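Local coordinates for protein mitochondrial enolase superfamily member 1 (Homo sapiens, PDB 4A35) that dehydrates L-fuconate to 2-keto-3-deoxy-L-fuconate in L-fucose breakdown, using a magnesium ion to stabilise the enediolate intermediate, at residues Glu433-Lys436 / Lys437-Ala441; Asp390-His393 / Glu394-Lys397; Leu114-Ala117 / Ala118-Ala122; Tyr191-Ser194 / Cys195-Leu198; Gly106-Gly110 / Val111-Ala115. One frame throughout, in Å; residues are numbered along the deposited sequence.

Contact 1 of 5, residues Glu433-Lys436 / Lys437-Ala441; sequences EVWK and KLLPA. With EDO (1,2-ethanediol), chain H.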
loop_
_atom_site.group_PDB
_atom_site.type_symbol
_atom_site.label_atom_id
_atom_site.label_comp_id
_atom_site.label_asym_id
_atom_site.label_seq_id
_atom_site.Cartn_x
_atom_site.Cartn_y
_atom_site.Cartn_z
ATOM N N GLU A 433 26.170 -18.354 6.928
ATOM C CA GLU A 433 26.901 -19.427 6.197
ATOM C C GLU A 433 26.314 -19.699 4.811
ATOM O O GLU A 433 27.057 -19.773 3.824
ATOM C CB GLU A 433 26.939 -20.756 7.011
ATOM C CG GLU A 433 27.247 -22.010 6.155
ATOM C CD GLU A 433 26.885 -23.400 6.675
ATOM O OE1 GLU A 433 27.019 -23.617 7.905
ATOM O OE2 GLU A 433 26.565 -24.294 5.847
ATOM N N VAL A 434 24.981 -19.867 4.735
ATOM C CA VAL A 434 24.327 -20.245 3.492
ATOM C C VAL A 434 24.549 -19.167 2.419
ATOM O O VAL A 434 24.916 -19.513 1.286
ATOM C CB VAL A 434 22.824 -20.572 3.724
ATOM C CG1 VAL A 434 22.068 -20.760 2.405
ATOM C CG2 VAL A 434 22.673 -21.807 4.616
ATOM N N TRP A 435 24.417 -17.869 2.791
ATOM C CA TRP A 435 24.570 -16.772 1.829
ATOM C C TRP A 435 26.014 -16.499 1.509
ATOM O O TRP A 435 26.277 -16.049 0.401
ATOM C CB TRP A 435 23.810 -15.523 2.302
ATOM C CG TRP A 435 22.342 -15.842 2.303
ATOM C CD1 TRP A 435 21.572 -16.179 3.386
ATOM C CD2 TRP A 435 21.543 -16.120 1.139
ATOM N NE1 TRP A 435 20.325 -16.604 2.967
ATOM C CE2 TRP A 435 20.282 -16.575 1.593
ATOM C CE3 TRP A 435 21.762 -15.993 -0.253
ATOM C CZ2 TRP A 435 19.254 -16.925 0.711
ATOM C CZ3 TRP A 435 20.765 -16.406 -1.125
ATOM C CH2 TRP A 435 19.500 -16.784 -0.639
ATOM N N LYS A 436 26.966 -16.858 2.400
ATOM C CA LYS A 436 28.388 -16.703 2.071
ATOM C C LYS A 436 28.780 -17.807 1.042
ATOM O O LYS A 436 29.691 -17.607 0.246
ATOM C CB LYS A 436 29.271 -16.784 3.343
ATOM C CG LYS A 436 29.245 -15.513 4.184
ATOM C CD LYS A 436 30.055 -15.684 5.464
ATOM C CE LYS A 436 30.485 -14.354 6.053
ATOM N NZ LYS A 436 30.962 -14.502 7.454
ATOM N N LYS A 437 28.040 -18.936 1.026
ATOM C CA LYS A 437 28.326 -20.027 0.084
ATOM C C LYS A 437 27.637 -19.726 -1.258
ATOM O O LYS A 437 28.168 -20.058 -2.311
ATOM C CB LYS A 437 27.830 -21.382 0.655
ATOM C CG LYS A 437 28.773 -21.952 1.735
ATOM C CD LYS A 437 28.196 -23.210 2.419
ATOM C CE LYS A 437 29.230 -23.847 3.312
ATOM N NZ LYS A 437 28.691 -25.119 3.938
ATOM N N LEU A 438 26.415 -19.158 -1.206
ATOM C CA LEU A 438 25.662 -18.881 -2.420
ATOM C C LEU A 438 26.122 -17.601 -3.125
ATOM O O LEU A 438 25.922 -17.472 -4.340
ATOM C CB LEU A 438 24.163 -18.777 -2.107
ATOM C CG LEU A 438 23.503 -20.122 -1.674
ATOM C CD1 LEU A 438 22.020 -19.918 -1.331
ATOM C CD2 LEU A 438 23.590 -21.172 -2.776
ATOM N N LEU A 439 26.588 -16.617 -2.351
ATOM C CA LEU A 439 27.018 -15.319 -2.871
ATOM C C LEU A 439 28.377 -14.995 -2.248
ATOM O O LEU A 439 28.450 -14.139 -1.362
ATOM C CB LEU A 439 25.955 -14.209 -2.590
ATOM C CG LEU A 439 24.679 -14.270 -3.427
ATOM C CD1 LEU A 439 23.551 -13.369 -2.825
ATOM C CD2 LEU A 439 24.947 -13.933 -4.899
ATOM N N PRO A 440 29.444 -15.731 -2.677
ATOM C CA PRO A 440 30.764 -15.562 -2.040
ATOM C C PRO A 440 31.377 -14.204 -2.339
ATOM O O PRO A 440 31.072 -13.616 -3.378
ATOM C CB PRO A 440 31.603 -16.707 -2.640
ATOM C CG PRO A 440 30.955 -17.036 -3.926
ATOM C CD PRO A 440 29.485 -16.823 -3.685
ATOM N N ALA A 441 32.125 -13.665 -1.367
ATOM C CA ALA A 441 32.769 -12.344 -1.440
ATOM C C ALA A 441 34.153 -12.446 -2.068
ATOM O O ALA A 441 34.758 -13.533 -1.963
ATOM C CB ALA A 441 32.875 -11.751 -0.045
ATOM O OXT ALA A 441 34.644 -11.436 -2.624
HETATM C C1 EDO H . 30.776 -26.982 6.221
HETATM O O1 EDO H . 29.634 -26.135 6.267
HETATM C C2 EDO H . 32.004 -26.001 6.338
HETATM O O2 EDO H . 31.993 -25.031 5.302
#

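Contact 2 of 5, residues Asp390-His393 / Glu394-Lys397; sequences DHLH and EHFK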
loop_
_atom_site.group_PDB
_atom_site.type_symbol
_atom_site.label_atom_id
_atom_site.label_comp_id
_atom_site.label_asym_id
_atom_site.label_seq_id
_atom_site.Cartn_x
_atom_site.Cartn_y
_atom_site.Cartn_z
ATOM N N ASP A 390 4.338 -27.581 3.002
ATOM C CA ASP A 390 5.336 -28.430 3.698
ATOM C C ASP A 390 6.774 -27.839 3.842
ATOM O O ASP A 390 7.688 -28.584 4.207
ATOM C CB ASP A 390 5.461 -29.803 2.980
ATOM C CG ASP A 390 5.892 -29.736 1.504
ATOM O OD1 ASP A 390 5.644 -28.686 0.850
ATOM O OD2 ASP A 390 6.409 -30.759 0.983
ATOM N N HIS A 391 6.919 -26.526 3.620
ATOM C CA HIS A 391 8.184 -25.779 3.669
ATOM C C HIS A 391 8.653 -25.326 5.087
ATOM O O HIS A 391 7.853 -24.727 5.811
ATOM C CB HIS A 391 8.028 -24.481 2.817
ATOM C CG HIS A 391 8.297 -24.593 1.340
ATOM N ND1 HIS A 391 7.450 -25.309 0.490
ATOM C CD2 HIS A 391 9.235 -23.964 0.592
ATOM C CE1 HIS A 391 7.930 -25.126 -0.726
ATOM N NE2 HIS A 391 9.003 -24.317 -0.716
ATOM N N LEU A 392 9.983 -25.528 5.435
ATOM C CA LEU A 392 10.711 -24.790 6.485
ATOM C C LEU A 392 10.248 -24.838 7.940
ATOM O O LEU A 392 10.768 -24.070 8.782
ATOM C CB LEU A 392 10.728 -23.288 6.049
ATOM C CG LEU A 392 11.263 -22.980 4.605
ATOM C CD1 LEU A 392 11.089 -21.468 4.252
ATOM C CD2 LEU A 392 12.719 -23.474 4.421
ATOM N N HIS A 393 9.344 -25.730 8.267
ATOM C CA HIS A 393 8.887 -25.898 9.651
ATOM C C HIS A 393 10.021 -26.324 10.605
ATOM O O HIS A 393 9.954 -25.974 11.781
ATOM C CB HIS A 393 7.744 -26.924 9.735
ATOM C CG HIS A 393 6.605 -26.578 8.828
ATOM N ND1 HIS A 393 5.768 -25.506 9.097
ATOM C CD2 HIS A 393 6.294 -27.083 7.608
ATOM C CE1 HIS A 393 4.937 -25.429 8.065
ATOM N NE2 HIS A 393 5.209 -26.371 7.150
ATOM N N GLU A 394 11.077 -27.002 10.091
ATOM C CA GLU A 394 12.238 -27.453 10.885
ATOM C C GLU A 394 13.035 -26.244 11.475
ATOM O O GLU A 394 13.843 -26.442 12.385
ATOM C CB GLU A 394 13.177 -28.373 10.051
ATOM C CG GLU A 394 13.874 -27.732 8.843
ATOM C CD GLU A 394 13.076 -27.632 7.549
ATOM O OE1 GLU A 394 11.842 -27.833 7.584
ATOM O OE2 GLU A 394 13.692 -27.396 6.485
ATOM N N HIS A 395 12.770 -25.005 10.987
ATOM C CA HIS A 395 13.490 -23.822 11.477
ATOM C C HIS A 395 12.746 -23.131 12.623
ATOM O O HIS A 395 13.277 -22.181 13.203
ATOM C CB HIS A 395 13.775 -22.833 10.334
ATOM C CG HIS A 395 14.556 -23.445 9.206
ATOM N ND1 HIS A 395 15.818 -23.971 9.405
ATOM C CD2 HIS A 395 14.204 -23.652 7.917
ATOM C CE1 HIS A 395 16.206 -24.450 8.236
ATOM N NE2 HIS A 395 15.297 -24.248 7.302
ATOM N N PHE A 396 11.554 -23.641 12.972
ATOM C CA PHE A 396 10.751 -23.111 14.074
ATOM C C PHE A 396 10.910 -24.016 15.297
ATOM O O PHE A 396 10.925 -25.245 15.184
ATOM C CB PHE A 396 9.262 -22.969 13.652
ATOM C CG PHE A 396 9.120 -21.783 12.717
ATOM C CD1 PHE A 396 9.475 -21.891 11.369
ATOM C CD2 PHE A 396 8.823 -20.513 13.216
ATOM C CE1 PHE A 396 9.436 -20.773 10.522
ATOM C CE2 PHE A 396 8.804 -19.381 12.366
ATOM C CZ PHE A 396 9.111 -19.521 11.033
ATOM N N LYS A 397 10.984 -23.390 16.467
ATOM C CA LYS A 397 11.063 -24.082 17.763
ATOM C C LYS A 397 9.731 -24.871 18.020
ATOM O O LYS A 397 9.738 -25.960 18.604
ATOM C CB LYS A 397 11.356 -23.053 18.879
ATOM C CG LYS A 397 11.369 -23.713 20.294
ATOM C CD LYS A 397 11.803 -22.785 21.441
ATOM C CE LYS A 397 11.858 -23.580 22.763
ATOM N NZ LYS A 397 12.449 -22.731 23.840
HETATM O O HOH W 1 9.250 -28.518 7.000
HETATM O O HOH W 2 12.128 -27.469 4.499
#

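Contact 3 of 5, residues Leu114-Ala117 / Ala118-Ala122; sequences LATA and AVLNA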
loop_
_atom_site.group_PDB
_atom_site.type_symbol
_atom_site.label_atom_id
_atom_site.label_comp_id
_atom_site.label_asym_id
_atom_site.label_seq_id
_atom_site.Cartn_x
_atom_site.Cartn_y
_atom_site.Cartn_z
ATOM N N LEU A 114 3.991 -4.252 6.896
ATOM C CA LEU A 114 4.715 -5.520 7.114
ATOM C C LEU A 114 5.607 -5.409 8.364
ATOM O O LEU A 114 5.559 -6.288 9.251
ATOM C CB LEU A 114 5.582 -5.834 5.881
ATOM C CG LEU A 114 4.785 -6.129 4.575
ATOM C CD1 LEU A 114 5.737 -6.512 3.480
ATOM C CD2 LEU A 114 3.807 -7.331 4.773
ATOM N N ALA A 115 6.331 -4.272 8.492
ATOM C CA ALA A 115 7.160 -4.029 9.649
ATOM C C ALA A 115 6.315 -3.950 10.927
ATOM O O ALA A 115 6.703 -4.485 11.957
ATOM C CB ALA A 115 7.977 -2.747 9.464
ATOM N N THR A 116 5.182 -3.232 10.868
ATOM C CA THR A 116 4.261 -3.128 12.000
ATOM C C THR A 116 3.780 -4.542 12.431
ATOM O O THR A 116 3.764 -4.860 13.656
ATOM C CB THR A 116 3.024 -2.250 11.627
ATOM O OG1 THR A 116 3.453 -0.916 11.329
ATOM C CG2 THR A 116 1.975 -2.236 12.743
ATOM N N ALA A 117 3.462 -5.419 11.438
ATOM C CA ALA A 117 2.991 -6.775 11.757
ATOM C C ALA A 117 4.101 -7.571 12.477
ATOM O O ALA A 117 3.807 -8.233 13.478
ATOM C CB ALA A 117 2.540 -7.538 10.484
ATOM N N ALA A 118 5.360 -7.385 12.072
ATOM C CA ALA A 118 6.495 -8.094 12.685
ATOM C C ALA A 118 6.686 -7.682 14.159
ATOM O O ALA A 118 6.858 -8.549 15.027
ATOM C CB ALA A 118 7.778 -7.839 11.879
ATOM N N VAL A 119 6.582 -6.369 14.440
ATOM C CA VAL A 119 6.726 -5.823 15.806
ATOM C C VAL A 119 5.551 -6.308 16.661
ATOM O O VAL A 119 5.759 -6.839 17.777
ATOM C CB VAL A 119 6.837 -4.275 15.762
ATOM C CG1 VAL A 119 6.681 -3.655 17.145
ATOM C CG2 VAL A 119 8.169 -3.839 15.109
ATOM N N LEU A 120 4.317 -6.088 16.156
ATOM C CA LEU A 120 3.109 -6.524 16.905
ATOM C C LEU A 120 3.092 -8.058 17.147
ATOM O O LEU A 120 2.692 -8.493 18.255
ATOM C CB LEU A 120 1.847 -6.068 16.160
ATOM C CG LEU A 120 1.488 -4.574 16.283
ATOM C CD1 LEU A 120 0.283 -4.191 15.377
ATOM C CD2 LEU A 120 1.143 -4.205 17.740
ATOM N N ASN A 121 3.559 -8.887 16.168
ATOM C CA ASN A 121 3.662 -10.338 16.343
ATOM C C ASN A 121 4.563 -10.672 17.527
ATOM O O ASN A 121 4.247 -11.583 18.263
ATOM C CB ASN A 121 4.165 -11.074 15.067
ATOM C CG ASN A 121 3.087 -11.127 13.970
ATOM O OD1 ASN A 121 1.895 -10.942 14.242
ATOM N ND2 ASN A 121 3.462 -11.414 12.718
ATOM N N ALA A 122 5.723 -9.949 17.678
ATOM C CA ALA A 122 6.642 -10.172 18.786
ATOM C C ALA A 122 5.959 -9.798 20.146
ATOM O O ALA A 122 6.117 -10.501 21.146
ATOM C CB ALA A 122 7.942 -9.375 18.552
#

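Contact 4 of 5, residues Tyr191-Ser194 / Cys195-Leu198; sequences YTTS and CAWL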
loop_
_atom_site.group_PDB
_atom_site.type_symbol
_atom_site.label_atom_id
_atom_site.label_comp_id
_atom_site.label_asym_id
_atom_site.label_seq_id
_atom_site.Cartn_x
_atom_site.Cartn_y
_atom_site.Cartn_z
ATOM N N TYR A 191 -5.791 -27.872 3.661
ATOM C CA TYR A 191 -5.587 -28.288 2.277
ATOM C C TYR A 191 -4.114 -28.148 2.021
ATOM O O TYR A 191 -3.451 -27.338 2.714
ATOM C CB TYR A 191 -6.425 -27.461 1.283
ATOM C CG TYR A 191 -6.017 -26.013 1.081
ATOM C CD1 TYR A 191 -5.117 -25.655 0.077
ATOM C CD2 TYR A 191 -6.688 -24.979 1.744
ATOM C CE1 TYR A 191 -4.803 -24.319 -0.174
ATOM C CE2 TYR A 191 -6.441 -23.630 1.438
ATOM C CZ TYR A 191 -5.492 -23.309 0.482
ATOM O OH TYR A 191 -5.203 -22.008 0.199
ATOM N N THR A 192 -3.597 -28.907 1.047
ATOM C CA THR A 192 -2.199 -28.827 0.697
ATOM C C THR A 192 -1.949 -28.003 -0.623
ATOM O O THR A 192 -2.650 -28.149 -1.616
ATOM C CB THR A 192 -1.536 -30.213 0.606
ATOM O OG1 THR A 192 -0.150 -29.984 0.387
ATOM C CG2 THR A 192 -2.155 -31.132 -0.515
ATOM N N THR A 193 -0.880 -27.207 -0.605
ATOM C CA THR A 193 -0.424 -26.431 -1.773
ATOM C C THR A 193 0.870 -27.118 -2.313
ATOM O O THR A 193 1.496 -26.619 -3.242
ATOM C CB THR A 193 -0.297 -24.953 -1.377
ATOM O OG1 THR A 193 -1.618 -24.543 -1.024
ATOM C CG2 THR A 193 0.181 -24.015 -2.563
ATOM N N SER A 194 1.245 -28.266 -1.746
ATOM C CA SER A 194 2.495 -28.920 -2.140
ATOM C C SER A 194 2.510 -29.492 -3.596
ATOM O O SER A 194 3.597 -29.756 -4.106
ATOM C CB SER A 194 2.879 -29.989 -1.123
ATOM O OG SER A 194 3.150 -29.352 0.116
ATOM N N CYS A 195 1.360 -29.635 -4.286
ATOM C CA CYS A 195 1.342 -30.100 -5.702
ATOM C C CYS A 195 1.043 -28.916 -6.649
ATOM O O CYS A 195 0.802 -29.114 -7.855
ATOM C CB CYS A 195 0.298 -31.204 -5.890
ATOM S SG CYS A 195 0.462 -32.594 -4.731
ATOM N N ALA A 196 0.963 -27.693 -6.089
ATOM C CA ALA A 196 0.476 -26.536 -6.830
ATOM C C ALA A 196 1.447 -25.881 -7.797
ATOM O O ALA A 196 0.985 -25.205 -8.722
ATOM C CB ALA A 196 0.023 -25.442 -5.833
ATOM N N TRP A 197 2.738 -25.986 -7.538
ATOM C CA TRP A 197 3.752 -25.109 -8.133
ATOM C C TRP A 197 4.001 -25.323 -9.609
ATOM O O TRP A 197 3.757 -26.412 -10.152
ATOM C CB TRP A 197 5.068 -25.149 -7.315
ATOM C CG TRP A 197 4.827 -25.045 -5.821
ATOM C CD1 TRP A 197 5.015 -26.022 -4.881
ATOM C CD2 TRP A 197 4.319 -23.895 -5.107
ATOM N NE1 TRP A 197 4.709 -25.531 -3.615
ATOM C CE2 TRP A 197 4.257 -24.242 -3.733
ATOM C CE3 TRP A 197 3.947 -22.580 -5.495
ATOM C CZ2 TRP A 197 3.797 -23.340 -2.750
ATOM C CZ3 TRP A 197 3.585 -21.666 -4.508
ATOM C CH2 TRP A 197 3.476 -22.059 -3.161
ATOM N N LEU A 198 4.401 -24.215 -10.275
ATOM C CA LEU A 198 4.758 -24.219 -11.691
ATOM C C LEU A 198 6.182 -24.822 -11.902
ATOM O O LEU A 198 7.050 -24.694 -11.034
ATOM C CB LEU A 198 4.696 -22.793 -12.270
ATOM C CG LEU A 198 3.396 -21.953 -12.229
ATOM C CD1 LEU A 198 3.304 -21.006 -13.456
ATOM C CD2 LEU A 198 2.189 -22.751 -12.108
HETATM O O HOH W 3 -1.410 -29.014 -3.971
#

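Contact 5 of 5, residues Gly106-Gly110 / Val111-Ala115; sequences GPEKG and VVHLA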
loop_
_atom_site.group_PDB
_atom_site.type_symbol
_atom_site.label_atom_id
_atom_site.label_comp_id
_atom_site.label_asym_id
_atom_site.label_seq_id
_atom_site.Cartn_x
_atom_site.Cartn_y
_atom_site.Cartn_z
ATOM N N GLY A 106 2.939 4.791 4.189
ATOM C CA GLY A 106 1.899 3.799 3.938
ATOM C C GLY A 106 0.758 4.611 3.324
ATOM O O GLY A 106 0.868 5.055 2.179
ATOM N N PRO A 107 -0.294 4.968 4.109
ATOM C CA PRO A 107 -0.564 4.501 5.474
ATOM C C PRO A 107 -1.160 3.093 5.498
ATOM O O PRO A 107 -2.007 2.735 4.651
ATOM C CB PRO A 107 -1.616 5.505 6.010
ATOM C CG PRO A 107 -2.093 6.288 4.833
ATOM C CD PRO A 107 -1.396 5.811 3.597
ATOM N N GLU A 108 -0.726 2.284 6.499
ATOM C CA GLU A 108 -1.225 0.923 6.712
ATOM C C GLU A 108 -1.205 0.075 5.415
ATOM O O GLU A 108 -2.166 -0.622 5.073
ATOM C CB GLU A 108 -2.624 0.927 7.356
ATOM C CG GLU A 108 -2.574 1.270 8.838
ATOM C CD GLU A 108 -3.806 0.788 9.579
ATOM O OE1 GLU A 108 -4.897 1.345 9.333
ATOM O OE2 GLU A 108 -3.705 -0.205 10.330
ATOM N N LYS A 109 -0.051 0.115 4.704
ATOM C CA LYS A 109 0.137 -0.698 3.491
ATOM C C LYS A 109 1.612 -0.813 3.166
ATOM O O LYS A 109 2.406 0.044 3.529
ATOM C CB LYS A 109 -0.625 -0.101 2.287
ATOM C CG LYS A 109 -0.061 1.256 1.824
ATOM C CD LYS A 109 -1.007 1.950 0.779
ATOM C CE LYS A 109 -2.314 2.417 1.382
ATOM N NZ LYS A 109 -2.934 3.417 0.474
ATOM N N GLY A 110 1.965 -1.831 2.404
ATOM C CA GLY A 110 3.344 -2.001 2.014
ATOM C C GLY A 110 4.296 -2.255 3.176
ATOM O O GLY A 110 3.919 -2.811 4.244
ATOM N N VAL A 111 5.533 -1.794 2.963
ATOM C CA VAL A 111 6.667 -2.018 3.882
ATOM C C VAL A 111 6.334 -1.648 5.322
ATOM O O VAL A 111 6.585 -2.448 6.251
ATOM C CB VAL A 111 7.928 -1.273 3.406
ATOM C CG1 VAL A 111 8.970 -1.178 4.538
ATOM C CG2 VAL A 111 8.512 -1.991 2.183
ATOM N N VAL A 112 5.758 -0.473 5.510
ATOM C CA VAL A 112 5.542 0.033 6.882
ATOM C C VAL A 112 4.547 -0.892 7.646
ATOM O O VAL A 112 4.763 -1.134 8.837
ATOM C CB VAL A 112 5.110 1.534 6.913
ATOM C CG1 VAL A 112 3.677 1.725 6.404
ATOM C CG2 VAL A 112 5.306 2.142 8.320
ATOM N N HIS A 113 3.561 -1.457 6.940
ATOM C CA HIS A 113 2.581 -2.352 7.593
ATOM C C HIS A 113 3.176 -3.740 7.844
ATOM O O HIS A 113 2.899 -4.359 8.893
ATOM C CB HIS A 113 1.280 -2.424 6.810
ATOM C CG HIS A 113 0.068 -2.516 7.699
ATOM N ND1 HIS A 113 -0.129 -1.632 8.748
ATOM C CD2 HIS A 113 -1.039 -3.291 7.563
ATOM C CE1 HIS A 113 -1.275 -1.996 9.303
ATOM N NE2 HIS A 113 -1.887 -2.945 8.578
ATOM N N LEU A 114 3.991 -4.252 6.896
ATOM C CA LEU A 114 4.715 -5.520 7.114
ATOM C C LEU A 114 5.607 -5.409 8.364
ATOM O O LEU A 114 5.559 -6.288 9.251
ATOM C CB LEU A 114 5.582 -5.834 5.881
ATOM C CG LEU A 114 4.785 -6.129 4.575
ATOM C CD1 LEU A 114 5.737 -6.512 3.480
ATOM C CD2 LEU A 114 3.807 -7.331 4.773
ATOM N N ALA A 115 6.331 -4.272 8.492
ATOM C CA ALA A 115 7.160 -4.029 9.649
ATOM C C ALA A 115 6.315 -3.950 10.927
ATOM O O ALA A 115 6.703 -4.485 11.957
ATOM C CB ALA A 115 7.977 -2.747 9.464
HETATM O O HOH W 4 4.895 1.168 3.139
#

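Contact 1 of 5, residues Glu433-Lys436 / Lys437-Ala441
Lys-437 reaches back one turn of the C-terminal helix 433-438 to Glu-433, while Leu-438 lies against the indole of Trp-435; these pairs carry the contact on different faces of a short helix. The lysine chain is extended beyond CG (chi2 173°), crossing the Glu-433 side chain at a slant, which brings Lys-437 NZ within 3.0 Å of Glu-433 OE2. This i to i+4 salt bridge meets the carboxylate from well above its plane, 57° out of it. A second acceptor for the ammonium is a 1,2-ethanediol molecule, probably from the crystallisation liquor, whose O1 lies 2.7 Å from Lys-437 NZ. Trp-435 holds the apolar half. The methyl CD1 of Leu-438 sits over one face of the six-membered ring, displaced toward the rim, 3.7 Å from Trp-435 CZ3 and making a CH-pi contact. The same methyl also meets Val-434 CG1 at 3.8 Å, the two side chains running side by side. Trp-435 NE1 is bonded elsewhere, to Arg-16 O, and Tyr-429 meets the indole edge-to-face. Backbone bonds from Leu-438 N to Val-434 O (2.9 Å) and from Leu-439 N to Trp-435 O (2.8 Å) keep these groups in helical step. Leu-439 is the first residue to leave helical backbone angles, and beyond it Pro-440 CA approaches Lys-436 O at 3.2 Å in a CA-H...O contact. The chemistry implies two unlike halves: an apolar one resting on a buried indole, and an ion pair nearer the surface whose ammonium charge is probably shared between carboxylate and diol.

Contact 2 of 5, residues Asp390-His393 / Glu394-Lys397
A short 3-10 turn in the loop between strands 386-388 and 401-402 joins Leu-392 and His-393 to His-395 and Phe-396. Two i to i+3 backbone bonds define it: His-395 N to Leu-392 O and Phe-396 N to His-393 O, both 3.1 Å. Each donor stands well above the plane of its carbonyl. The carbonyl oxygen of Leu-392 has further neighbours, for it lies in the plane of the Phe-396 ring at its edge, 3.6 Å from Phe-396 CD1. On the side-chain level, Leu-392 brings CD2 to 3.8 Å from His-395 CD2, with Leu-392 CB in plane at the edge of that imidazole. Glu-394 folds back over the turn: chi1 of 64° sets CG between backbone N and carbonyl carbon, and a bend at chi2 (-82°) returns the carboxylate toward the start of the turn. There water 1 donates to Glu-394 OE1 at 2.7 Å and also to Asp-390 O, and water 2 links Glu-394 OE2 (2.5 Å) to Leu-392 N (3.0 Å). Outside the turn, His-395 ND1 bonds Ser-423 OG and its ring stacks on Phe-17. His-393 ND1 bonds Glu-364 OE2, and its NE2 bonds Val-389 O. As a backbone carbonyl can only accept and a carboxylate normally does, the pattern is consistent with a His-393 imidazole protonated on both nitrogens, whose charge would be balanced by Glu-364.

Contact 3 of 5, residues Leu114-Ala117 / Ala118-Ala122
From Leu-114 to Asn-121 the backbone repeats regular i to i+4 hydrogen bonds, the straightest being Leu-120 N to Thr-116 O, 2.8 Å long with an N-H...O angle of 171°. Thr-116 and Leu-120 supply the side-chain meeting across this turn. In the threonine, chi1 of -63° places OG1 beside the backbone N and CG2 anti to it; the methyl CG2 of Thr-116 runs beside the leucine and meets Leu-120 CD1 at 3.7 Å. From its place beside the nitrogen, OG1 bonds the carbonyl oxygen of Val-112 one turn back, so a buried polar atom is satisfied within the helix. Asn-121 folds its amide back along the helix, placing Asn-121 CG 3.0 Å from Ala-117 O. That oxygen accepts from the backbone N of Asn-121 at 2.8 Å but is not hydrogen-bonded to the side-chain amide, which serves others: OD1 bonds Ser-335 OG and ND2 bonds Ile-55 O. Helix 110-131 is buried here on several sides. Ala-115 packs on Ala-69, Val-70 and Leu-73 of helix 63-73, and Thr-116 joins it on Leu-73. Leu-120 rests on Phe-89, Tyr-93 and Leu-96 of helix 89-97 and on the start of helix 335-348, while Asn-121 ties the helix to strand 52-58 of the three-stranded antiparallel sheet.

Contact 4 of 5, residues Tyr191-Ser194 / Cys195-Leu198
With chi1 at -63°, Thr-193 turns its methyl CG2 anti to the backbone nitrogen, and Trp-197, chi1 -45°, swings its indole back to meet that methyl. Thr-193 opens a type I beta turn to Ala-196 at the end of strand 188-192, where the chain leaves the sheet, and Trp-197 follows the turn directly. The turn is closed by Ala-196 N donating to Thr-193 O at 3.1 Å. The side chains of Thr-193 and Trp-197 cross at about a right angle, and Thr-193 CG2 makes an off-centre CH-pi contact with the six-membered ring, 3.7 Å from Trp-197 CZ2. Thr-193 CG2 also touches Ala-196 CB at 3.6 Å. An ST turn overlaps the start: Thr-192 OG1 accepts from Ser-194 N at 3.1 Å, and water 3 bridges Thr-192 O to Cys-195 N. Thr-193 OG1 bonds Glu-387, a residue that probably binds substrate by analogy with relatives, while Trp-197 approaches Gly-25 and Tyr-35, likewise assigned to the substrate site. This places the turn probably beside the substrate pocket. Over one indole face lies the carbonyl oxygen of Thr-193, offset toward the rim and 3.4 Å from Trp-197 NE1, without being hydrogen-bonded to it.

Contact 5 of 5, residues Gly106-Gly110 / Val111-Ala115
Glu-108 lies across the face of His-113, its CA above the imidazole and offset toward the rim, 3.4 Å from His-113 ND1. An unusual histidine torsion, chi1 -143°, away from the staggered positions, turns one ring face to CA and CB of Glu-108. Glu-108 CB then makes a CH-pi contact, 4.0 Å from the centroid of the His-113 ring. In one of the two conformers of Glu-108, the carboxylate stands almost upright to the imidazole, the planes 84° apart. The polar ends look elsewhere: His-113 NE2 bonds Glu-338 OE1, Glu-108 OE2 bonds Tyr-93 OH, and Glu-108 OE1 pairs with Arg-311. Val-112 adopts chi1 71°, which puts CG1 between backbone N and carbonyl carbon, where Val-112 CG1 touches Lys-109 O at 3.6 Å and Gly-106 CA at 3.7 Å. Gly-110, at positive phi, turns the chain into the helix, and Gly-110 O accepts from Leu-114 N at 3.0 Å and, weakly, from His-113 N. Water 4 donates to Lys-109 O and accepts from Val-112 N, so an amide of the first turn is satisfied before the helical bonds begin. Lys-109 reaches Asp-283 of the second subunit in a salt bridge. Together these features make the N-terminal entry of helix 110-131, in the N-terminal domain of the mandelate racemase/muconate lactonizing enzyme family, at a subunit interface.

In the fold
From the N terminus, contact 5 comes first and leads the loop after helix 89-97 into helix 110-131. Contact 3 follows on the same helix, sharing Leu-114 and Ala-115 with it, so the two overlap rather than nest. Both belong to the N-terminal domain of the mandelate racemase/muconate lactonizing enzyme family. Contact 4 turns the chain at the end of strand 188-192, on the opposite side of the chain's centre, about 28 Å from contact 5 between centres. Contact 2 bends the loop after strand 386-388 and touches contact 4 through a probable hydrogen bond from Asp-390 to Ser-194, in one serine conformer. Contact 1 ends the chain, with nearest atoms about 8 Å from contact 2. No loops cross; all are local and in series apart from that overlap.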